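PDB 3K17: Lin0012 protein from Listeria innocua, which probably phosphorylates phosphomevalonate with ATP, as a GHMP-family kinase in the mevalonate route to isopentenyl diphosphate. Local coordinates for residues Y16-Y21 with K275-I280; T78-N83 with A149-V154; A126-L131 with L142-L147; A310-G315 with C321-S326. All blocks are in the same frame, centred on the assembly; numbering follows the deposited sequence.

Interaction 1: Y16-Y21 with K275-I280; sequences YVAGEY and KENRRI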
loop_
_atom_site.group_PDB
_atom_site.type_symbol
_atom_site.label_atom_id
_atom_site.label_comp_id
_atom_site.label_asym_id
_atom_site.label_seq_id
_atom_site.Cartn_x
_atom_site.Cartn_y
_atom_site.Cartn_z
ATOM N N TYR A 16 18.600 -29.212 23.949
ATOM C CA TYR A 16 20.031 -28.967 23.904
ATOM C C TYR A 16 20.540 -29.384 25.273
ATOM O O TYR A 16 19.868 -29.158 26.286
ATOM C CB TYR A 16 20.319 -27.483 23.684
ATOM C CG TYR A 16 20.415 -27.098 22.227
ATOM C CD1 TYR A 16 21.601 -27.288 21.518
ATOM C CD2 TYR A 16 19.312 -26.585 21.547
ATOM C CE1 TYR A 16 21.692 -26.983 20.172
ATOM C CE2 TYR A 16 19.389 -26.276 20.190
ATOM C CZ TYR A 16 20.584 -26.479 19.511
ATOM O OH TYR A 16 20.675 -26.192 18.170
ATOM N N VAL A 17 21.717 -29.996 25.310
ATOM C CA VAL A 17 22.294 -30.436 26.574
ATOM C C VAL A 17 23.513 -29.582 26.914
ATOM O O VAL A 17 23.761 -29.292 28.076
ATOM C CB VAL A 17 22.709 -31.919 26.515
ATOM C CG1 VAL A 17 23.391 -32.325 27.822
ATOM C CG2 VAL A 17 21.484 -32.791 26.270
ATOM N N ALA A 18 24.247 -29.165 25.884
ATOM C CA ALA A 18 25.437 -28.343 26.052
ATOM C C ALA A 18 25.843 -27.702 24.725
ATOM O O ALA A 18 25.538 -28.224 23.661
ATOM C CB ALA A 18 26.589 -29.205 26.578
ATOM N N GLY A 19 26.526 -26.567 24.798
ATOM C CA GLY A 19 26.987 -25.901 23.592
ATOM C C GLY A 19 26.053 -24.877 22.974
ATOM O O GLY A 19 26.341 -24.363 21.889
ATOM N N GLU A 20 24.947 -24.570 23.649
ATOM C CA GLU A 20 23.989 -23.598 23.123
ATOM C C GLU A 20 24.613 -22.221 22.915
ATOM O O GLU A 20 25.511 -21.812 23.657
ATOM C CB GLU A 20 22.784 -23.452 24.056
ATOM C CG GLU A 20 22.041 -24.738 24.334
ATOM C CD GLU A 20 22.314 -25.265 25.733
ATOM O OE1 GLU A 20 23.499 -25.417 26.088
ATOM O OE2 GLU A 20 21.341 -25.528 26.471
ATOM N N TYR A 21 24.094 -21.516 21.911
ATOM C CA TYR A 21 24.535 -20.183 21.519
ATOM C C TYR A 21 25.794 -20.253 20.678
ATOM O O TYR A 21 25.819 -19.747 19.559
ATOM C CB TYR A 21 24.736 -19.288 22.749
ATOM C CG TYR A 21 23.426 -18.739 23.280
ATOM C CD1 TYR A 21 22.770 -17.693 22.625
ATOM C CD2 TYR A 21 22.814 -19.297 24.404
ATOM C CE1 TYR A 21 21.540 -17.219 23.070
ATOM C CE2 TYR A 21 21.580 -18.829 24.861
ATOM C CZ TYR A 21 20.949 -17.791 24.188
ATOM O OH TYR A 21 19.722 -17.329 24.623
ATOM N N LYS A 275 28.487 -28.123 34.775
ATOM C CA LYS A 275 28.620 -26.996 35.691
ATOM C C LYS A 275 29.354 -25.861 35.000
ATOM O O LYS A 275 28.960 -24.697 35.105
ATOM C CB LYS A 275 29.394 -27.398 36.950
ATOM C CG LYS A 275 28.779 -28.522 37.761
ATOM C CD LYS A 275 29.543 -28.688 39.077
ATOM C CE LYS A 275 29.346 -30.066 39.679
ATOM N NZ LYS A 275 27.916 -30.356 39.919
ATOM N N GLU A 276 30.424 -26.200 34.286
ATOM C CA GLU A 276 31.201 -25.191 33.575
ATOM C C GLU A 276 30.389 -24.560 32.449
ATOM O O GLU A 276 30.426 -23.340 32.258
ATOM C CB GLU A 276 32.483 -25.799 32.999
ATOM C CG GLU A 276 33.440 -26.362 34.040
ATOM C CD GLU A 276 34.775 -26.745 33.435
ATOM O OE1 GLU A 276 35.465 -25.843 32.922
ATOM O OE2 GLU A 276 35.136 -27.941 33.464
ATOM N N ASN A 277 29.660 -25.383 31.696
ATOM C CA ASN A 277 28.848 -24.848 30.605
ATOM C C ASN A 277 27.847 -23.874 31.214
ATOM O O ASN A 277 27.648 -22.775 30.707
ATOM C CB ASN A 277 28.095 -25.964 29.871
ATOM C CG ASN A 277 27.659 -25.552 28.470
ATOM O OD1 ASN A 277 27.573 -24.364 28.156
ATOM N ND2 ASN A 277 27.373 -26.536 27.624
ATOM N N ARG A 278 27.221 -24.287 32.310
ATOM C CA ARG A 278 26.251 -23.437 32.987
ATOM C C ARG A 278 26.884 -22.097 33.325
ATOM O O ARG A 278 26.278 -21.048 33.128
ATOM C CB ARG A 278 25.762 -24.088 34.285
ATOM C CG ARG A 278 24.833 -23.178 35.092
ATOM C CD ARG A 278 24.515 -23.720 36.475
ATOM N NE ARG A 278 23.628 -22.805 37.188
ATOM C CZ ARG A 278 23.354 -22.865 38.489
ATOM N NH1 ARG A 278 23.896 -23.807 39.249
ATOM N NH2 ARG A 278 22.540 -21.971 39.036
ATOM N N ARG A 279 28.110 -22.145 33.832
ATOM C CA ARG A 279 28.828 -20.943 34.229
ATOM C C ARG A 279 29.075 -19.956 33.099
ATOM O O ARG A 279 28.776 -18.769 33.240
ATOM C CB ARG A 279 30.163 -21.319 34.883
ATOM C CG ARG A 279 30.033 -22.216 36.119
ATOM C CD ARG A 279 29.084 -21.619 37.149
ATOM N NE ARG A 279 29.102 -22.333 38.427
ATOM C CZ ARG A 279 28.650 -23.570 38.620
ATOM N NH1 ARG A 279 28.132 -24.266 37.616
ATOM N NH2 ARG A 279 28.705 -24.109 39.831
ATOM N N ILE A 280 29.611 -20.431 31.978
ATOM C CA ILE A 280 29.889 -19.529 30.865
ATOM C C ILE A 280 28.611 -18.938 30.276
ATOM O O ILE A 280 28.627 -17.841 29.727
ATOM C CB ILE A 280 30.700 -20.227 29.745
ATOM C CG1 ILE A 280 29.854 -21.296 29.054
ATOM C CG2 ILE A 280 31.955 -20.861 30.339
ATOM C CD1 ILE A 280 30.557 -21.942 27.880
#
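N277 holds CG roughly anti to its backbone N (chi1 -159°), and this swings the amide off helix 267-288 onto the backbone where strand 7-18 runs out, at A18 and G19. The amide carbon CG of N277 lies 4.0 Å from the backbone N of G19, and the amide group also lies against the A18 methyl. Most of the surface that is buried here belongs to N277, so the contact amounts to one side chain plugged against a short piece of main chain. G19 helps to shape the receiving surface: its positive phi of 91° suits glycine and turns the chain from the strand into a loop. Just beyond, E20 sends its carboxylate back toward the same amide, but its oxygens are held by other partners: OE1 makes a salt bridge to K312 NZ, and OE2 accepts a hydrogen bond from the backbone N of G315. M255 on helix 241-264 touches both A18 and N277 and thus covers the junction. V17 and A18 both pair with I31, a classic beta bulge, and the G-E-Y that follows fits the end of the first conserved sequence motif of GHMP kinases.

Interaction 2: T78-N83 with A149-V154; sequences TAEAIN and ALSHLV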
loop_
_atom_site.group_PDB
_atom_site.type_symbol
_atom_site.label_atom_id
_atom_site.label_comp_id
_atom_site.label_asym_id
_atom_site.label_seq_id
_atom_site.Cartn_x
_atom_site.Cartn_y
_atom_site.Cartn_z
ATOM N N THR A 78 5.928 -25.477 7.835
ATOM C CA THR A 78 5.498 -26.673 7.122
ATOM C C THR A 78 5.304 -26.446 5.630
ATOM O O THR A 78 5.568 -27.349 4.822
ATOM C CB THR A 78 4.204 -27.272 7.741
ATOM O OG1 THR A 78 3.182 -26.272 7.801
ATOM C CG2 THR A 78 4.484 -27.776 9.146
ATOM N N ALA A 79 4.853 -25.252 5.252
ATOM C CA ALA A 79 4.663 -24.959 3.836
ATOM C C ALA A 79 6.021 -24.971 3.150
ATOM O O ALA A 79 6.159 -25.469 2.038
ATOM C CB ALA A 79 4.003 -23.595 3.643
ATOM N N GLU A 80 7.024 -24.415 3.818
ATOM C CA GLU A 80 8.361 -24.366 3.241
ATOM C C GLU A 80 8.928 -25.777 3.059
ATOM O O GLU A 80 9.562 -26.070 2.050
ATOM C CB GLU A 80 9.293 -23.547 4.135
ATOM C CG GLU A 80 10.694 -23.380 3.592
ATOM C CD GLU A 80 10.780 -22.353 2.478
ATOM O OE1 GLU A 80 9.764 -21.686 2.200
ATOM O OE2 GLU A 80 11.869 -22.206 1.884
ATOM N N ALA A 81 8.706 -26.640 4.049
ATOM C CA ALA A 81 9.192 -28.017 3.977
ATOM C C ALA A 81 8.520 -28.734 2.807
ATOM O O ALA A 81 9.157 -29.484 2.087
ATOM C CB ALA A 81 8.907 -28.741 5.276
ATOM N N ILE A 82 7.225 -28.486 2.619
ATOM C CA ILE A 82 6.480 -29.095 1.523
ATOM C C ILE A 82 6.996 -28.582 0.174
ATOM O O ILE A 82 7.140 -29.345 -0.786
ATOM C CB ILE A 82 4.960 -28.775 1.653
ATOM C CG1 ILE A 82 4.365 -29.581 2.805
ATOM C CG2 ILE A 82 4.234 -29.073 0.345
ATOM C CD1 ILE A 82 2.933 -29.198 3.153
ATOM N N ASN A 83 7.283 -27.286 0.106
ATOM C CA ASN A 83 7.769 -26.684 -1.130
ATOM C C ASN A 83 9.159 -27.196 -1.514
ATOM O O ASN A 83 9.407 -27.549 -2.669
ATOM C CB ASN A 83 7.766 -25.154 -0.996
ATOM C CG ASN A 83 6.347 -24.574 -0.983
ATOM O OD1 ASN A 83 6.075 -23.539 -0.353
ATOM N ND2 ASN A 83 5.440 -25.241 -1.683
ATOM N N ALA A 149 17.040 -28.824 6.972
ATOM C CA ALA A 149 17.883 -27.729 7.440
ATOM C C ALA A 149 17.753 -26.476 6.566
ATOM O O ALA A 149 17.657 -25.359 7.086
ATOM C CB ALA A 149 19.344 -28.175 7.495
ATOM N N LEU A 150 17.769 -26.657 5.247
ATOM C CA LEU A 150 17.625 -25.525 4.332
ATOM C C LEU A 150 16.261 -24.886 4.561
ATOM O O LEU A 150 16.141 -23.670 4.635
ATOM C CB LEU A 150 17.712 -25.979 2.873
ATOM C CG LEU A 150 19.085 -26.366 2.316
ATOM C CD1 LEU A 150 18.956 -26.814 0.866
ATOM C CD2 LEU A 150 20.021 -25.170 2.416
ATOM N N SER A 151 15.233 -25.722 4.661
ATOM C CA SER A 151 13.871 -25.245 4.876
ATOM C C SER A 151 13.781 -24.395 6.138
ATOM O O SER A 151 13.348 -23.243 6.102
ATOM C CB SER A 151 12.905 -26.432 5.001
ATOM O OG SER A 151 11.569 -25.998 5.237
ATOM N N HIS A 152 14.210 -24.975 7.252
ATOM C CA HIS A 152 14.139 -24.311 8.538
ATOM C C HIS A 152 14.991 -23.051 8.672
ATOM O O HIS A 152 14.558 -22.078 9.285
ATOM C CB HIS A 152 14.491 -25.305 9.650
ATOM C CG HIS A 152 14.095 -24.846 11.021
ATOM N ND1 HIS A 152 14.854 -23.967 11.763
ATOM C CD2 HIS A 152 13.007 -25.134 11.775
ATOM C CE1 HIS A 152 14.253 -23.733 12.918
ATOM N NE2 HIS A 152 13.130 -24.428 12.949
ATOM N N LEU A 153 16.185 -23.046 8.092
ATOM C CA LEU A 153 17.037 -21.873 8.227
ATOM C C LEU A 153 16.512 -20.650 7.469
ATOM O O LEU A 153 16.592 -19.538 7.977
ATOM C CB LEU A 153 18.481 -22.203 7.824
ATOM C CG LEU A 153 18.981 -22.214 6.384
ATOM C CD1 LEU A 153 19.160 -20.782 5.889
ATOM C CD2 LEU A 153 20.328 -22.954 6.339
ATOM N N VAL A 154 15.957 -20.821 6.273
ATOM C CA VAL A 154 15.447 -19.630 5.599
ATOM C C VAL A 154 14.158 -19.121 6.261
ATOM O O VAL A 154 13.850 -17.933 6.187
ATOM C CB VAL A 154 15.220 -19.854 4.076
ATOM C CG1 VAL A 154 16.550 -20.240 3.415
ATOM C CG2 VAL A 154 14.163 -20.911 3.838
#
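E80 and S151 contribute equally large buried surfaces where two helices of the GHMP N-terminal region, 76-91 and 141-156, run roughly antiparallel, at 142°. The axes of segments 78-83 and 149-154 approach to 8.9 Å, consistent with the small residues A81 and S151 at the crossing. E80 starts with CG anti to its backbone N (chi1 -177°), then bends at chi2 (77°), which lays the aliphatic part over S151 and carries the carboxylate on toward V154. Its CG sits 3.2 Å from S151 OG, with the carbonyl O of S151 a little farther off. At the carboxylate, OE2 of E80 comes within 3.3 Å of V154 CG2, the two side chains crossing at about a right angle. No hydrogen bond crosses between the two segments, which meet through van der Waals contact. The interface is close to a subunit boundary: H185 of the second subunit packs on E80, and K184 of that subunit on V154. Within the chain, A81 also leans on V127 of helix 119-135, and V154 on L187. S151 completes the fit from its own side, its OG reaching into the corner between E80 and A81. There it lies 3.8 Å from A81 CB and 3.2 Å from A81 N, at an angle too poor for a hydrogen bond.

Interaction 3: A126-L131 with L142-L147; sequences AVINAL and LKKFKL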
loop_
_atom_site.group_PDB
_atom_site.type_symbol
_atom_site.label_atom_id
_atom_site.label_comp_id
_atom_site.label_asym_id
_atom_site.label_seq_id
_atom_site.Cartn_x
_atom_site.Cartn_y
_atom_site.Cartn_z
ATOM N N ALA A 126 9.056 -33.788 10.316
ATOM C CA ALA A 126 7.928 -34.683 10.096
ATOM C C ALA A 126 7.466 -34.601 8.638
ATOM O O ALA A 126 7.184 -35.626 8.004
ATOM C CB ALA A 126 6.769 -34.331 11.046
ATOM N N VAL A 127 7.394 -33.383 8.104
ATOM C CA VAL A 127 6.981 -33.202 6.722
ATOM C C VAL A 127 7.989 -33.854 5.765
ATOM O O VAL A 127 7.604 -34.603 4.858
ATOM C CB VAL A 127 6.842 -31.693 6.377
ATOM C CG1 VAL A 127 6.693 -31.498 4.861
ATOM C CG2 VAL A 127 5.621 -31.108 7.113
ATOM N N ILE A 128 9.275 -33.583 5.970
ATOM C CA ILE A 128 10.295 -34.149 5.088
ATOM C C ILE A 128 10.252 -35.676 5.138
ATOM O O ILE A 128 10.248 -36.336 4.097
ATOM C CB ILE A 128 11.712 -33.648 5.464
ATOM C CG1 ILE A 128 11.798 -32.121 5.272
ATOM C CG2 ILE A 128 12.779 -34.378 4.618
ATOM C CD1 ILE A 128 11.481 -31.636 3.866
ATOM N N ASN A 129 10.215 -36.238 6.342
ATOM C CA ASN A 129 10.165 -37.689 6.472
ATOM C C ASN A 129 8.920 -38.289 5.856
ATOM O O ASN A 129 8.997 -39.319 5.184
ATOM C CB ASN A 129 10.258 -38.121 7.929
ATOM C CG ASN A 129 11.682 -38.383 8.353
ATOM O OD1 ASN A 129 12.521 -38.727 7.530
ATOM N ND2 ASN A 129 11.960 -38.242 9.638
ATOM N N ALA A 130 7.776 -37.652 6.080
ATOM C CA ALA A 130 6.524 -38.152 5.525
ATOM C C ALA A 130 6.512 -38.157 3.995
ATOM O O ALA A 130 6.067 -39.121 3.385
ATOM C CB ALA A 130 5.348 -37.331 6.048
ATOM N N LEU A 131 6.996 -37.090 3.368
ATOM C CA LEU A 131 6.987 -37.023 1.908
ATOM C C LEU A 131 8.059 -37.896 1.269
ATOM O O LEU A 131 7.856 -38.426 0.175
ATOM C CB LEU A 131 7.131 -35.571 1.422
ATOM C CG LEU A 131 5.911 -34.670 1.704
ATOM C CD1 LEU A 131 6.209 -33.228 1.339
ATOM C CD2 LEU A 131 4.717 -35.180 0.919
ATOM N N LEU A 142 20.921 -38.288 5.711
ATOM C CA LEU A 142 21.700 -37.059 5.631
ATOM C C LEU A 142 21.116 -36.096 4.600
ATOM O O LEU A 142 21.139 -34.884 4.797
ATOM C CB LEU A 142 23.158 -37.365 5.288
ATOM C CG LEU A 142 24.041 -36.148 5.017
ATOM C CD1 LEU A 142 24.015 -35.203 6.220
ATOM C CD2 LEU A 142 25.470 -36.613 4.721
ATOM N N LYS A 143 20.607 -36.629 3.496
ATOM C CA LYS A 143 20.011 -35.770 2.485
ATOM C C LYS A 143 18.716 -35.174 3.055
ATOM O O LYS A 143 18.401 -34.012 2.805
ATOM C CB LYS A 143 19.726 -36.551 1.196
ATOM C CG LYS A 143 20.981 -36.968 0.428
ATOM C CD LYS A 143 20.623 -37.671 -0.886
ATOM C CE LYS A 143 21.854 -38.236 -1.604
ATOM N NZ LYS A 143 22.757 -37.183 -2.149
ATOM N N LYS A 144 17.976 -35.965 3.826
ATOM C CA LYS A 144 16.743 -35.470 4.434
ATOM C C LYS A 144 17.079 -34.363 5.434
ATOM O O LYS A 144 16.357 -33.373 5.547
ATOM C CB LYS A 144 15.982 -36.615 5.111
ATOM C CG LYS A 144 15.516 -37.672 4.114
ATOM C CD LYS A 144 14.486 -38.634 4.684
ATOM C CE LYS A 144 15.092 -39.575 5.716
ATOM N NZ LYS A 144 14.072 -40.526 6.231
ATOM N N PHE A 145 18.189 -34.513 6.151
ATOM C CA PHE A 145 18.576 -33.480 7.096
ATOM C C PHE A 145 18.815 -32.183 6.331
ATOM O O PHE A 145 18.406 -31.113 6.772
ATOM C CB PHE A 145 19.864 -33.840 7.837
ATOM C CG PHE A 145 20.500 -32.666 8.512
ATOM C CD1 PHE A 145 19.990 -32.173 9.713
ATOM C CD2 PHE A 145 21.569 -32.002 7.913
ATOM C CE1 PHE A 145 20.534 -31.036 10.303
ATOM C CE2 PHE A 145 22.119 -30.861 8.502
ATOM C CZ PHE A 145 21.596 -30.379 9.701
ATOM N N LYS A 146 19.496 -32.287 5.191
ATOM C CA LYS A 146 19.802 -31.121 4.371
ATOM C C LYS A 146 18.534 -30.411 3.885
ATOM O O LYS A 146 18.472 -29.189 3.876
ATOM C CB LYS A 146 20.658 -31.522 3.162
ATOM C CG LYS A 146 22.077 -31.975 3.496
ATOM C CD LYS A 146 22.820 -32.323 2.214
ATOM C CE LYS A 146 24.231 -32.827 2.478
ATOM N NZ LYS A 146 24.917 -33.175 1.197
ATOM N N LEU A 147 17.539 -31.175 3.453
ATOM C CA LEU A 147 16.288 -30.575 3.001
ATOM C C LEU A 147 15.644 -29.848 4.187
ATOM O O LEU A 147 15.263 -28.688 4.081
ATOM C CB LEU A 147 15.336 -31.653 2.478
ATOM C CG LEU A 147 15.721 -32.357 1.173
ATOM C CD1 LEU A 147 14.794 -33.543 0.942
ATOM C CD2 LEU A 147 15.647 -31.373 0.004
#
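K144 and N129 make the polar link between two consecutive helices, K144 NZ donating to N129 OD1 at 2.7 Å. The ammonium group approaches the carbonyl with a C=O...N angle of 154°, tilted 25° from the carbonyl plane, and the two side chains meet at about a right angle. A bend in the lysine chain at chi3 (-70°) brings NZ round to the asparagine, and CE of K144 also lies 3.3 Å from OD1 of N129. M168 of helix 162-169 touches both residues and flanks this end of the contact. The apolar part belongs to I128, whose two branches split the work. CG2 rests on the backbone side of K144, 3.8 Å from its carbonyl O and 3.9 Å from its CB, while CD1 reaches L147 CB at 4.1 Å. L147 in turn packs against F88 of helix 76-91, which extends the apolar cluster. With its short connection, the pair forms an alpha-alpha hairpin within the GHMP N-terminal region; its first helix begins within the glycine-rich G-L-G-S-S-A motif, which in related kinases wraps the phosphates of ATP.

Interaction 4: A310-G315 with C321-S326; sequences AGKSSG and CGIAFS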
loop_
_atom_site.group_PDB
_atom_site.type_symbol
_atom_site.label_atom_id
_atom_site.label_comp_id
_atom_site.label_asym_id
_atom_site.label_seq_id
_atom_site.Cartn_x
_atom_site.Cartn_y
_atom_site.Cartn_z
ATOM N N ALA A 310 24.482 -32.221 38.345
ATOM C CA ALA A 310 24.683 -30.954 37.651
ATOM C C ALA A 310 23.427 -30.629 36.842
ATOM O O ALA A 310 22.662 -31.524 36.480
ATOM C CB ALA A 310 25.899 -31.037 36.737
ATOM N N GLY A 311 23.213 -29.349 36.570
ATOM C CA GLY A 311 22.037 -28.946 35.825
ATOM C C GLY A 311 22.235 -27.620 35.130
ATOM O O GLY A 311 23.211 -26.918 35.396
ATOM N N LYS A 312 21.307 -27.266 34.243
ATOM C CA LYS A 312 21.418 -26.013 33.505
ATOM C C LYS A 312 20.199 -25.787 32.627
ATOM O O LYS A 312 19.352 -26.664 32.481
ATOM C CB LYS A 312 22.670 -26.036 32.614
ATOM C CG LYS A 312 22.719 -27.215 31.643
ATOM C CD LYS A 312 23.940 -27.171 30.713
ATOM C CE LYS A 312 23.831 -26.091 29.634
ATOM N NZ LYS A 312 22.936 -26.475 28.494
ATOM N N SER A 313 20.118 -24.601 32.041
ATOM C CA SER A 313 19.016 -24.298 31.151
ATOM C C SER A 313 19.293 -25.081 29.874
ATOM O O SER A 313 20.444 -25.432 29.585
ATOM C CB SER A 313 18.965 -22.799 30.852
ATOM O OG SER A 313 20.230 -22.327 30.411
ATOM N N SER A 314 18.238 -25.375 29.126
ATOM C CA SER A 314 18.375 -26.106 27.877
ATOM C C SER A 314 17.885 -25.226 26.735
ATOM O O SER A 314 16.707 -24.869 26.664
ATOM C CB SER A 314 17.568 -27.409 27.913
ATOM O OG SER A 314 17.562 -28.017 26.629
ATOM N N GLY A 315 18.799 -24.882 25.840
ATOM C CA GLY A 315 18.440 -24.040 24.718
ATOM C C GLY A 315 18.771 -22.579 24.952
ATOM O O GLY A 315 19.850 -22.230 25.442
ATOM N N CYS A 321 12.651 -25.180 29.209
ATOM C CA CYS A 321 13.111 -26.226 30.116
ATOM C C CYS A 321 14.538 -26.136 30.618
ATOM O O CYS A 321 15.427 -25.582 29.959
ATOM C CB CYS A 321 12.953 -27.604 29.470
ATOM S SG CYS A 321 11.270 -28.078 29.028
ATOM N N GLY A 322 14.733 -26.704 31.805
ATOM C CA GLY A 322 16.048 -26.805 32.403
ATOM C C GLY A 322 16.266 -28.315 32.438
ATOM O O GLY A 322 15.288 -29.067 32.385
ATOM N N ILE A 323 17.514 -28.769 32.513
ATOM C CA ILE A 323 17.801 -30.207 32.540
ATOM C C ILE A 323 18.844 -30.536 33.605
ATOM O O ILE A 323 19.576 -29.654 34.053
ATOM C CB ILE A 323 18.358 -30.705 31.186
ATOM C CG1 ILE A 323 19.634 -29.931 30.846
ATOM C CG2 ILE A 323 17.306 -30.554 30.098
ATOM C CD1 ILE A 323 20.359 -30.420 29.610
ATOM N N ALA A 324 18.923 -31.807 33.989
ATOM C CA ALA A 324 19.889 -32.219 34.997
ATOM C C ALA A 324 20.291 -33.689 34.921
ATOM O O ALA A 324 19.562 -34.525 34.382
ATOM C CB ALA A 324 19.337 -31.918 36.386
ATOM N N PHE A 325 21.469 -33.976 35.466
ATOM C CA PHE A 325 22.016 -35.334 35.553
ATOM C C PHE A 325 22.187 -35.607 37.051
ATOM O O PHE A 325 22.724 -34.762 37.767
ATOM C CB PHE A 325 23.386 -35.410 34.878
ATOM C CG PHE A 325 23.328 -35.432 33.380
ATOM C CD1 PHE A 325 22.919 -36.576 32.705
ATOM C CD2 PHE A 325 23.692 -34.313 32.645
ATOM C CE1 PHE A 325 22.874 -36.607 31.311
ATOM C CE2 PHE A 325 23.652 -34.330 31.245
ATOM C CZ PHE A 325 23.242 -35.480 30.580
ATOM N N SER A 326 21.721 -36.765 37.519
ATOM C CA SER A 326 21.830 -37.129 38.934
ATOM C C SER A 326 22.526 -38.478 39.148
ATOM O O SER A 326 22.428 -39.379 38.313
ATOM C CB SER A 326 20.439 -37.168 39.589
ATOM O OG SER A 326 19.876 -35.867 39.682
HETATM O O HOH W 1 13.954 -26.113 26.610
#
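Backbone hydrogen bonds tie A310 to F325 and K312 to I323 as two doubly bonded antiparallel pairs. A310 N donates to F325 O at 3.1 Å, and F325 N returns the bond to A310 O at 2.9 Å. K312 N reaches I323 O at 3.0 Å, while I323 N meets K312 O at 2.8 Å, almost in line with the carbonyl. A fifth bond, S314 N to C321 O at 2.9 Å, carries the ladder toward the turn, where a water accepts from C321 N and donates to S314 O. Between the bonded pairs, G311 faces A324 across a non-hydrogen-bonded position, and A324 CA adds a C-H...O contact to A310 O. Apolar contacts come from I323, which lies alongside K312 with its CG1 4.2 Å from K312 CG and its CG2 3.8 Å from S314 CB. This K312-I323 face also bears A310 and F325; A310 and K312 meet helix 267-288, whereas A324 on the other face meets helix 329-341. Among side-chain polar contacts, K312 curls back through bends at chi3 and chi4 to give NZ to S313 O at 2.9 Å. The same NZ makes a salt bridge to E20 OE1 and a hydrogen bond to V17 O, three oxygens that fix the buried ammonium; S314 OG bonds to Y16 O. The whole is a beta hairpin at one edge of the chain's four-stranded antiparallel sheet, its glycine-rich turn matching the third conserved motif of GHMP kinases.

How the interactions relate
The four contacts form two clusters on opposite sides of the chain's centre. Interactions 2 and 3 share helix 141-156, with centres 10 Å apart, and touch through A81, I82, V127 and I128 inside the GHMP N-terminal region. Interactions 1 and 4 have centres 9 Å apart; centres of contacts in different clusters lie about 28 to 30 Å apart. Along the chain, interaction 3 nests within 2 and 2 within 1, while 4 follows in series. Interaction 1 brings the end of strand 7-18 against helix 267-288, and its touch with interaction 4, E20 to K312 and Y16 to S314, joins the first and third conserved GHMP motifs, while the other cluster packs the helices of the N-terminal half.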